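Local coordinates for protein eukaryotic translation initiation factor 4 gamma 2 (Homo sapiens, PDB 4IUL) that probably takes part in translation initiation, its MIF4G domain of HEAT repeats interacting with the RNA helicase eIF4A, at residues A224-L229 with Q244-L249; L61-K66 with A78-R83; G154-I159 with I177-E182. One frame throughout, in Å; residues are numbered along the deposited sequence.

Interaction 1 (A224-L229 with Q244-L249)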
loop_
_atom_site.group_PDB
_atom_site.type_symbol
_atom_site.label_atom_id
_atom_site.label_comp_id
_atom_site.label_asym_id
_atom_site.label_seq_id
_atom_site.Cartn_x
_atom_site.Cartn_y
_atom_site.Cartn_z
ATOM N N ALA A 224 15.754 -9.713 -14.414
ATOM C CA ALA A 224 17.072 -9.708 -15.037
ATOM C C ALA A 224 17.844 -8.697 -14.194
ATOM O O ALA A 224 18.932 -8.973 -13.681
ATOM C CB ALA A 224 16.980 -9.233 -16.476
ATOM N N ARG A 225 17.239 -7.527 -14.040
ATOM C CA ARG A 225 17.806 -6.445 -13.256
ATOM C C ARG A 225 18.169 -6.933 -11.848
ATOM O O ARG A 225 19.188 -6.525 -11.291
ATOM C CB ARG A 225 16.788 -5.303 -13.200
ATOM C CG ARG A 225 17.057 -4.212 -12.187
ATOM C CD ARG A 225 18.292 -3.402 -12.506
ATOM N NE ARG A 225 18.375 -2.237 -11.628
ATOM C CZ ARG A 225 19.423 -1.425 -11.552
ATOM N NH1 ARG A 225 20.495 -1.646 -12.303
ATOM N NH2 ARG A 225 19.396 -0.392 -10.724
ATOM N N MET A 226 17.344 -7.819 -11.290
ATOM C CA MET A 226 17.569 -8.364 -9.951
ATOM C C MET A 226 18.763 -9.315 -9.883
ATOM O O MET A 226 19.498 -9.321 -8.890
ATOM C CB MET A 226 16.314 -9.092 -9.450
ATOM C CG MET A 226 15.193 -8.171 -8.956
ATOM S SD MET A 226 13.574 -8.978 -8.796
ATOM C CE MET A 226 13.717 -9.838 -7.224
ATOM N N CYS A 227 18.944 -10.123 -10.927
ATOM C CA CYS A 227 20.051 -11.076 -10.988
ATOM C C CYS A 227 21.390 -10.362 -11.089
ATOM O O CYS A 227 22.395 -10.848 -10.573
ATOM C CB CYS A 227 19.899 -12.013 -12.193
ATOM S SG CYS A 227 18.700 -13.347 -11.990
ATOM N N SER A 228 21.401 -9.210 -11.755
ATOM C CA SER A 228 22.631 -8.444 -11.921
ATOM C C SER A 228 22.908 -7.510 -10.746
ATOM O O SER A 228 23.611 -6.511 -10.899
ATOM C CB SER A 228 22.577 -7.627 -13.216
ATOM O OG SER A 228 21.543 -6.661 -13.167
ATOM N N LEU A 229 22.352 -7.839 -9.580
ATOM C CA LEU A 229 22.538 -7.040 -8.370
ATOM C C LEU A 229 22.765 -7.936 -7.156
ATOM O O LEU A 229 23.270 -7.480 -6.126
ATOM C CB LEU A 229 21.314 -6.152 -8.097
ATOM C CG LEU A 229 20.919 -5.029 -9.063
ATOM C CD1 LEU A 229 19.661 -4.348 -8.544
ATOM C CD2 LEU A 229 22.047 -4.020 -9.198
ATOM N N GLN A 244 18.494 -13.460 -4.082
ATOM C CA GLN A 244 18.707 -14.802 -4.614
ATOM C C GLN A 244 17.548 -15.733 -4.293
ATOM O O GLN A 244 17.164 -16.560 -5.118
ATOM C CB GLN A 244 19.999 -15.406 -4.061
ATOM C CG GLN A 244 21.266 -14.676 -4.472
ATOM C CD GLN A 244 22.531 -15.405 -4.040
ATOM O OE1 GLN A 244 23.646 -14.918 -4.247
ATOM N NE2 GLN A 244 22.362 -16.583 -3.442
ATOM N N ASP A 245 16.992 -15.605 -3.093
ATOM C CA ASP A 245 15.883 -16.462 -2.700
ATOM C C ASP A 245 14.604 -16.122 -3.465
ATOM O O ASP A 245 13.801 -17.004 -3.767
ATOM C CB ASP A 245 15.623 -16.353 -1.194
ATOM C CG ASP A 245 14.558 -17.330 -0.715
ATOM O OD1 ASP A 245 14.794 -18.558 -0.805
ATOM O OD2 ASP A 245 13.486 -16.873 -0.256
ATOM N N THR A 246 14.416 -14.841 -3.773
ATOM C CA THR A 246 13.234 -14.401 -4.507
ATOM C C THR A 246 13.322 -14.866 -5.961
ATOM O O THR A 246 12.373 -15.423 -6.503
ATOM C CB THR A 246 13.097 -12.864 -4.459
ATOM O OG1 THR A 246 12.925 -12.449 -3.099
ATOM C CG2 THR A 246 11.897 -12.405 -5.272
ATOM N N VAL A 247 14.476 -14.640 -6.578
ATOM C CA VAL A 247 14.718 -15.045 -7.956
ATOM C C VAL A 247 14.503 -16.548 -8.151
ATOM O O VAL A 247 13.845 -16.969 -9.103
ATOM C CB VAL A 247 16.153 -14.679 -8.382
ATOM C CG1 VAL A 247 16.577 -15.492 -9.589
ATOM C CG2 VAL A 247 16.217 -13.196 -8.710
ATOM N N GLU A 248 15.061 -17.344 -7.244
ATOM C CA GLU A 248 14.944 -18.796 -7.291
ATOM C C GLU A 248 13.488 -19.251 -7.200
ATOM O O GLU A 248 13.111 -20.264 -7.786
ATOM C CB GLU A 248 15.742 -19.414 -6.143
ATOM C CG GLU A 248 15.734 -20.932 -6.107
ATOM C CD GLU A 248 16.461 -21.486 -4.890
ATOM O OE1 GLU A 248 17.680 -21.234 -4.754
ATOM O OE2 GLU A 248 15.811 -22.169 -4.068
ATOM N N LEU A 249 12.677 -18.503 -6.458
ATOM C CA LEU A 249 11.266 -18.837 -6.293
ATOM C C LEU A 249 10.524 -18.657 -7.614
ATOM O O LEU A 249 9.639 -19.440 -7.958
ATOM C CB LEU A 249 10.635 -17.947 -5.216
ATOM C CG LEU A 249 9.156 -18.173 -4.897
ATOM C CD1 LEU A 249 8.945 -19.602 -4.436
ATOM C CD2 LEU A 249 8.700 -17.196 -3.822
#

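Interaction 2 (L61-K66 with A78-R83)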
loop_
_atom_site.group_PDB
_atom_site.type_symbol
_atom_site.label_atom_id
_atom_site.label_comp_id
_atom_site.label_asym_id
_atom_site.label_seq_id
_atom_site.Cartn_x
_atom_site.Cartn_y
_atom_site.Cartn_z
ATOM N N LEU A 61 -10.073 8.494 4.267
ATOM C CA LEU A 61 -9.027 9.480 4.469
ATOM C C LEU A 61 -8.301 9.214 5.793
ATOM O O LEU A 61 -7.076 9.272 5.867
ATOM C CB LEU A 61 -9.632 10.890 4.485
ATOM C CG LEU A 61 -8.628 12.020 4.742
ATOM C CD1 LEU A 61 -7.595 12.043 3.606
ATOM C CD2 LEU A 61 -9.353 13.351 4.830
ATOM N N LEU A 62 -9.058 8.916 6.842
ATOM C CA LEU A 62 -8.455 8.667 8.152
ATOM C C LEU A 62 -7.664 7.358 8.228
ATOM O O LEU A 62 -6.577 7.315 8.818
ATOM C CB LEU A 62 -9.540 8.708 9.232
ATOM C CG LEU A 62 -10.168 10.096 9.443
ATOM C CD1 LEU A 62 -11.355 10.001 10.389
ATOM C CD2 LEU A 62 -9.105 11.064 9.991
ATOM N N ILE A 63 -8.203 6.304 7.611
ATOM C CA ILE A 63 -7.555 4.992 7.604
ATOM C C ILE A 63 -6.184 5.068 6.926
ATOM O O ILE A 63 -5.172 4.620 7.489
ATOM C CB ILE A 63 -8.440 3.932 6.879
ATOM C CG1 ILE A 63 -9.692 3.642 7.708
ATOM C CG2 ILE A 63 -7.658 2.653 6.653
ATOM C CD1 ILE A 63 -10.658 2.643 7.073
ATOM N N VAL A 64 -6.146 5.635 5.723
ATOM C CA VAL A 64 -4.886 5.762 5.001
ATOM C C VAL A 64 -3.920 6.663 5.778
ATOM O O VAL A 64 -2.704 6.452 5.752
ATOM C CB VAL A 64 -5.120 6.306 3.583
ATOM C CG1 VAL A 64 -3.798 6.468 2.862
ATOM C CG2 VAL A 64 -6.017 5.335 2.803
ATOM N N ASP A 65 -4.474 7.661 6.471
ATOM C CA ASP A 65 -3.696 8.583 7.313
ATOM C C ASP A 65 -2.919 7.753 8.352
ATOM O O ASP A 65 -1.699 7.862 8.473
ATOM C CB ASP A 65 -4.637 9.540 8.070
ATOM C CG ASP A 65 -4.681 10.946 7.475
ATOM O OD1 ASP A 65 -4.142 11.158 6.360
ATOM O OD2 ASP A 65 -5.273 11.841 8.137
ATOM N N LYS A 66 -3.651 6.929 9.097
ATOM C CA LYS A 66 -3.070 6.083 10.142
ATOM C C LYS A 66 -2.098 5.030 9.594
ATOM O O LYS A 66 -1.061 4.773 10.204
ATOM C CB LYS A 66 -4.183 5.388 10.934
ATOM C CG LYS A 66 -3.716 4.649 12.183
ATOM C CD LYS A 66 -3.140 5.610 13.216
ATOM C CE LYS A 66 -2.788 4.900 14.516
ATOM N NZ LYS A 66 -2.364 5.862 15.578
ATOM N N ALA A 78 -5.327 -3.168 6.307
ATOM C CA ALA A 78 -5.768 -3.747 5.041
ATOM C C ALA A 78 -6.989 -4.635 5.274
ATOM O O ALA A 78 -7.903 -4.677 4.451
ATOM C CB ALA A 78 -4.638 -4.560 4.403
ATOM N N GLN A 79 -7.000 -5.335 6.405
ATOM C CA GLN A 79 -8.109 -6.215 6.747
ATOM C C GLN A 79 -9.341 -5.371 7.076
ATOM O O GLN A 79 -10.474 -5.757 6.785
ATOM C CB GLN A 79 -7.735 -7.092 7.944
ATOM C CG GLN A 79 -8.597 -8.339 8.102
ATOM C CD GLN A 79 -8.487 -9.295 6.917
ATOM O OE1 GLN A 79 -7.392 -9.657 6.487
ATOM N NE2 GLN A 79 -9.631 -9.713 6.391
ATOM N N LEU A 80 -9.113 -4.212 7.681
ATOM C CA LEU A 80 -10.213 -3.316 8.023
ATOM C C LEU A 80 -10.877 -2.812 6.731
ATOM O O LEU A 80 -12.105 -2.712 6.640
ATOM C CB LEU A 80 -9.688 -2.144 8.849
ATOM C CG LEU A 80 -10.711 -1.167 9.421
ATOM C CD1 LEU A 80 -11.663 -1.887 10.375
ATOM C CD2 LEU A 80 -9.959 -0.057 10.152
ATOM N N CYS A 81 -10.061 -2.511 5.724
ATOM C CA CYS A 81 -10.589 -2.044 4.447
ATOM C C CYS A 81 -11.407 -3.145 3.758
ATOM O O CYS A 81 -12.433 -2.864 3.126
ATOM C CB CYS A 81 -9.443 -1.566 3.546
ATOM S SG CYS A 81 -8.676 0.011 4.101
ATOM N N LEU A 82 -10.966 -4.395 3.893
ATOM C CA LEU A 82 -11.678 -5.522 3.287
ATOM C C LEU A 82 -13.101 -5.649 3.832
ATOM O O LEU A 82 -14.050 -5.797 3.068
ATOM C CB LEU A 82 -10.928 -6.829 3.534
ATOM C CG LEU A 82 -11.652 -8.124 3.117
ATOM C CD1 LEU A 82 -12.001 -8.089 1.619
ATOM C CD2 LEU A 82 -10.753 -9.330 3.429
ATOM N N ARG A 83 -13.238 -5.596 5.154
ATOM C CA ARG A 83 -14.543 -5.703 5.806
ATOM C C ARG A 83 -15.491 -4.601 5.332
ATOM O O ARG A 83 -16.654 -4.861 5.010
ATOM C CB ARG A 83 -14.378 -5.615 7.327
ATOM C CG ARG A 83 -13.332 -6.570 7.896
ATOM C CD ARG A 83 -13.805 -8.026 7.935
ATOM N NE ARG A 83 -14.726 -8.261 9.047
ATOM C CZ ARG A 83 -16.033 -8.020 9.006
ATOM N NH1 ARG A 83 -16.590 -7.543 7.897
ATOM N NH2 ARG A 83 -16.780 -8.228 10.085
#

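Interaction 3 (G154-I159 with I177-E182)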
loop_
_atom_site.group_PDB
_atom_site.type_symbol
_atom_site.label_atom_id
_atom_site.label_comp_id
_atom_site.label_asym_id
_atom_site.label_seq_id
_atom_site.Cartn_x
_atom_site.Cartn_y
_atom_site.Cartn_z
ATOM N N GLY A 154 6.700 3.020 3.592
ATOM C CA GLY A 154 5.518 2.658 4.344
ATOM C C GLY A 154 4.318 2.653 3.409
ATOM O O GLY A 154 3.444 1.790 3.515
ATOM N N ASN A 155 4.282 3.609 2.482
ATOM C CA ASN A 155 3.180 3.702 1.526
ATOM C C ASN A 155 3.147 2.461 0.639
ATOM O O ASN A 155 2.084 1.871 0.421
ATOM C CB ASN A 155 3.325 4.951 0.647
ATOM C CG ASN A 155 2.021 5.334 -0.043
ATOM O OD1 ASN A 155 1.003 4.665 0.119
ATOM N ND2 ASN A 155 2.049 6.418 -0.815
ATOM N N ILE A 156 4.313 2.064 0.135
ATOM C CA ILE A 156 4.409 0.896 -0.732
ATOM C C ILE A 156 4.002 -0.404 -0.029
ATOM O O ILE A 156 3.337 -1.247 -0.629
ATOM C CB ILE A 156 5.830 0.760 -1.310
ATOM C CG1 ILE A 156 6.097 1.936 -2.259
ATOM C CG2 ILE A 156 5.975 -0.565 -2.049
ATOM C CD1 ILE A 156 7.496 1.987 -2.803
ATOM N N LYS A 157 4.386 -0.554 1.237
ATOM C CA LYS A 157 4.049 -1.747 2.012
ATOM C C LYS A 157 2.537 -1.873 2.225
ATOM O O LYS A 157 1.988 -2.979 2.215
ATOM C CB LYS A 157 4.760 -1.706 3.366
ATOM C CG LYS A 157 4.464 -2.876 4.300
ATOM C CD LYS A 157 5.183 -2.682 5.641
ATOM C CE LYS A 157 4.850 -3.780 6.650
ATOM N NZ LYS A 157 5.216 -5.131 6.126
ATOM N N PHE A 158 1.862 -0.743 2.420
ATOM C CA PHE A 158 0.414 -0.760 2.617
ATOM C C PHE A 158 -0.274 -1.133 1.297
ATOM O O PHE A 158 -1.263 -1.872 1.284
ATOM C CB PHE A 158 -0.067 0.608 3.130
ATOM C CG PHE A 158 -1.546 0.669 3.421
ATOM C CD1 PHE A 158 -2.172 -0.344 4.140
ATOM C CD2 PHE A 158 -2.314 1.739 2.967
ATOM C CE1 PHE A 158 -3.551 -0.295 4.403
ATOM C CE2 PHE A 158 -3.683 1.796 3.225
ATOM C CZ PHE A 158 -4.303 0.777 3.943
ATOM N N ILE A 159 0.266 -0.631 0.190
ATOM C CA ILE A 159 -0.275 -0.937 -1.128
ATOM C C ILE A 159 -0.143 -2.445 -1.369
ATOM O O ILE A 159 -1.085 -3.102 -1.820
ATOM C CB ILE A 159 0.467 -0.137 -2.224
ATOM C CG1 ILE A 159 0.070 1.345 -2.123
ATOM C CG2 ILE A 159 0.131 -0.686 -3.609
ATOM C CD1 ILE A 159 0.942 2.294 -2.957
ATOM N N ILE A 177 7.050 -1.204 -7.958
ATOM C CA ILE A 177 8.210 -2.007 -8.319
ATOM C C ILE A 177 9.220 -1.205 -9.134
ATOM O O ILE A 177 10.422 -1.303 -8.910
ATOM C CB ILE A 177 7.798 -3.252 -9.141
ATOM C CG1 ILE A 177 7.022 -4.225 -8.250
ATOM C CG2 ILE A 177 9.042 -3.921 -9.751
ATOM C CD1 ILE A 177 6.558 -5.474 -8.961
ATOM N N LYS A 178 8.721 -0.416 -10.077
ATOM C CA LYS A 178 9.579 0.392 -10.933
ATOM C C LYS A 178 10.403 1.416 -10.164
ATOM O O LYS A 178 11.581 1.618 -10.468
ATOM C CB LYS A 178 8.749 1.112 -11.999
ATOM C CG LYS A 178 9.588 1.970 -12.932
ATOM C CD LYS A 178 8.785 2.508 -14.113
ATOM C CE LYS A 178 9.690 3.283 -15.069
ATOM N NZ LYS A 178 8.938 3.830 -16.225
ATOM N N THR A 179 9.794 2.064 -9.174
ATOM C CA THR A 179 10.515 3.066 -8.400
ATOM C C THR A 179 11.555 2.437 -7.473
ATOM O O THR A 179 12.595 3.035 -7.207
ATOM C CB THR A 179 9.553 3.941 -7.563
ATOM O OG1 THR A 179 8.887 3.135 -6.589
ATOM C CG2 THR A 179 8.515 4.591 -8.459
ATOM N N LEU A 180 11.275 1.230 -6.991
ATOM C CA LEU A 180 12.201 0.546 -6.096
ATOM C C LEU A 180 13.455 0.024 -6.799
ATOM O O LEU A 180 14.523 -0.034 -6.189
ATOM C CB LEU A 180 11.496 -0.605 -5.369
ATOM C CG LEU A 180 10.400 -0.228 -4.363
ATOM C CD1 LEU A 180 9.913 -1.484 -3.644
ATOM C CD2 LEU A 180 10.948 0.780 -3.353
ATOM N N LEU A 181 13.328 -0.346 -8.071
ATOM C CA LEU A 181 14.456 -0.858 -8.843
ATOM C C LEU A 181 15.221 0.233 -9.592
ATOM O O LEU A 181 16.343 0.007 -10.055
ATOM C CB LEU A 181 13.980 -1.901 -9.857
ATOM C CG LEU A 181 13.676 -3.319 -9.376
ATOM C CD1 LEU A 181 13.044 -4.116 -10.508
ATOM C CD2 LEU A 181 14.958 -3.984 -8.904
ATOM N N GLU A 182 14.612 1.408 -9.720
ATOM C CA GLU A 182 15.244 2.516 -10.426
ATOM C C GLU A 182 16.497 2.999 -9.709
ATOM O O GLU A 182 16.522 3.113 -8.482
ATOM C CB GLU A 182 14.265 3.680 -10.581
ATOM C CG GLU A 182 14.866 4.906 -11.253
ATOM C CD GLU A 182 13.889 6.061 -11.340
ATOM O OE1 GLU A 182 13.456 6.564 -10.280
ATOM O OE2 GLU A 182 13.548 6.463 -12.474
#

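Interaction 1 (A224-L229 with Q244-L249)
Met226 and Cys227, in the last turn of helix 216-227, meet Thr246 and Val247 of helix 237-251, and the two backbones come nearest at Cys227 and Val247, whose CA atoms lie 7.3 Å apart. Met226 is directed at the other helix from its first side-chain bond. The chain is extended at chi2 (164°) and bends at chi3 (80°), which brings the terminal methyl to Thr246, with Met226 CE 3.7 Å from Thr246 CG2. The two side chains cross at about a right angle. The base of the same methionine is also used, as Met226 CB lies 4.2 Å from Val247 CG2.

Val247 uses both of its methyls. Its CG1 lies 3.9 Å from Cys227 SG, and its CG2 is 4.1 Å from the same sulfur. Cys227 SG, beside its backbone N, sits against both branches of the valine.

The two helices are consecutive and pack as a helical hairpin, an arrangement that recurs in HEAT-repeat folds such as this MIF4G domain. Phe223, one turn before Cys227, also touches Thr246 and Val247. Cys200 and Met203 of helix 193-210 reach Thr246 as well.

The hydroxyl of Thr246 is turned to its own helix, where OG1 bonds to the carbonyl of Leu242. Helix 216-227 ends here: Ser228 leaves helical geometry, and its OG bonds back to Arg225 O at 3.0 Å, from above the carbonyl plane (43° out of it).

Interaction 2 (L61-K66 with A78-R83)
Ile63 of helix 53-69 meets Leu80 and Cys81 of helix 74-87 by apolar packing. It supplies a methyl to each. Ile63 CG2 lies 3.8 Å from Cys81 SG. The longer branch ends in CD1, which is 4.2 Å from Leu80 CD2. The two branches divide the work because of the isoleucine torsions. CG1 stands beside the backbone N (chi1 -69°), and the chain then runs straight to CD1 (chi2 178°), while CG2 lies anti to that N. The side chains of Ile63 and Leu80 meet at a slant. Of the leucine's two methyls, CD2 is the one that meets Ile63. Cys81 uses its sulfur as an apolar surface.

The backbones are farther apart than these methyls suggest. Their nearest CA atoms, Ile63 and Cys81, are separated by 8.3 Å, and the side chains bridge that distance. Both segments are helical throughout. Helices 53-69 and 74-87 are consecutive and joined by a short loop, so they form a helical hairpin within the HEAT-repeat MIF4G domain. The packing continues beyond the two segments, where Ile63 also touches Leu84 and Cys81 touches Leu112 of helix 107-127. Leu80 reaches Cys42 and Leu45 of helix 38-48 and Leu30 of helix 13-31.

Polar groups are paired away from the Ile63 packing: Lys66 NZ bonds to Asn31 OD1, and Arg83 NH1 makes a salt bridge with Asp87 OD2.

Interaction 3 (G154-I159 with I177-E182)
Ile156 of helix 141-163 carries this contact with Thr179 and Leu180 of helix 170-181. Just before it, Asn155 turns to helix 107-127, where it touches Leu116, Glu119 and Arg123. Ile156 leaves the backbone heading toward the partner helix. Its chain is extended at chi2 (175°), which carries CD1 outward. There it meets Leu180 tip to tip, with Ile156 CD1 3.7 Å from Leu180 CD2. The branch carbon is close too, Ile156 CD1 being 4.0 Å from Leu180 CG. The same methyl brushes Thr179, 4.2 Å from its OG1. That hydroxyl is bonded to the carbonyl of Cys176. Cys198 and Ile202 of helix 193-210 also touch Ile156.

Farther along, Phe158 touches Ser74 and Tyr77 of helix 74-87, and Ile159 rests on Ile172, Leu173 and Cys176, earlier in helix 170-181. Different sides of helix 141-163 thus meet different helices, consistent with the stacked helices of a HEAT-repeat domain.

The nearest CA atoms, Ile156 and Ile177, are 9.0 Å apart, so long side chains span the interval. The contact is essentially a meeting of aliphatic ends, which suggests that it rests on hydrophobic burial and not on directed bonds.

How the interactions relate
All three contacts are largely buried and apolar, and each joins two consecutive helices of the same MIF4G domain. The centre of interaction 3 lies about 8 Å from the chain's centre, that of interaction 2 about 10 Å and that of interaction 1 about 23 Å. Interactions 1 and 2 are on opposite sides, their centres about 33 Å apart. Interaction 3 touches both others. Phe158 packs on Val64 and on the backbone N of Ala78. Leu181 packs on Met226, and its carbonyl probably accepts a hydrogen bond from Arg225 NH2. Sulfur takes part in interactions 1 and 2, whereas interaction 3 relies on aliphatic ends. The outlying interaction 1 has the partly exposed Cys227 and a helix end.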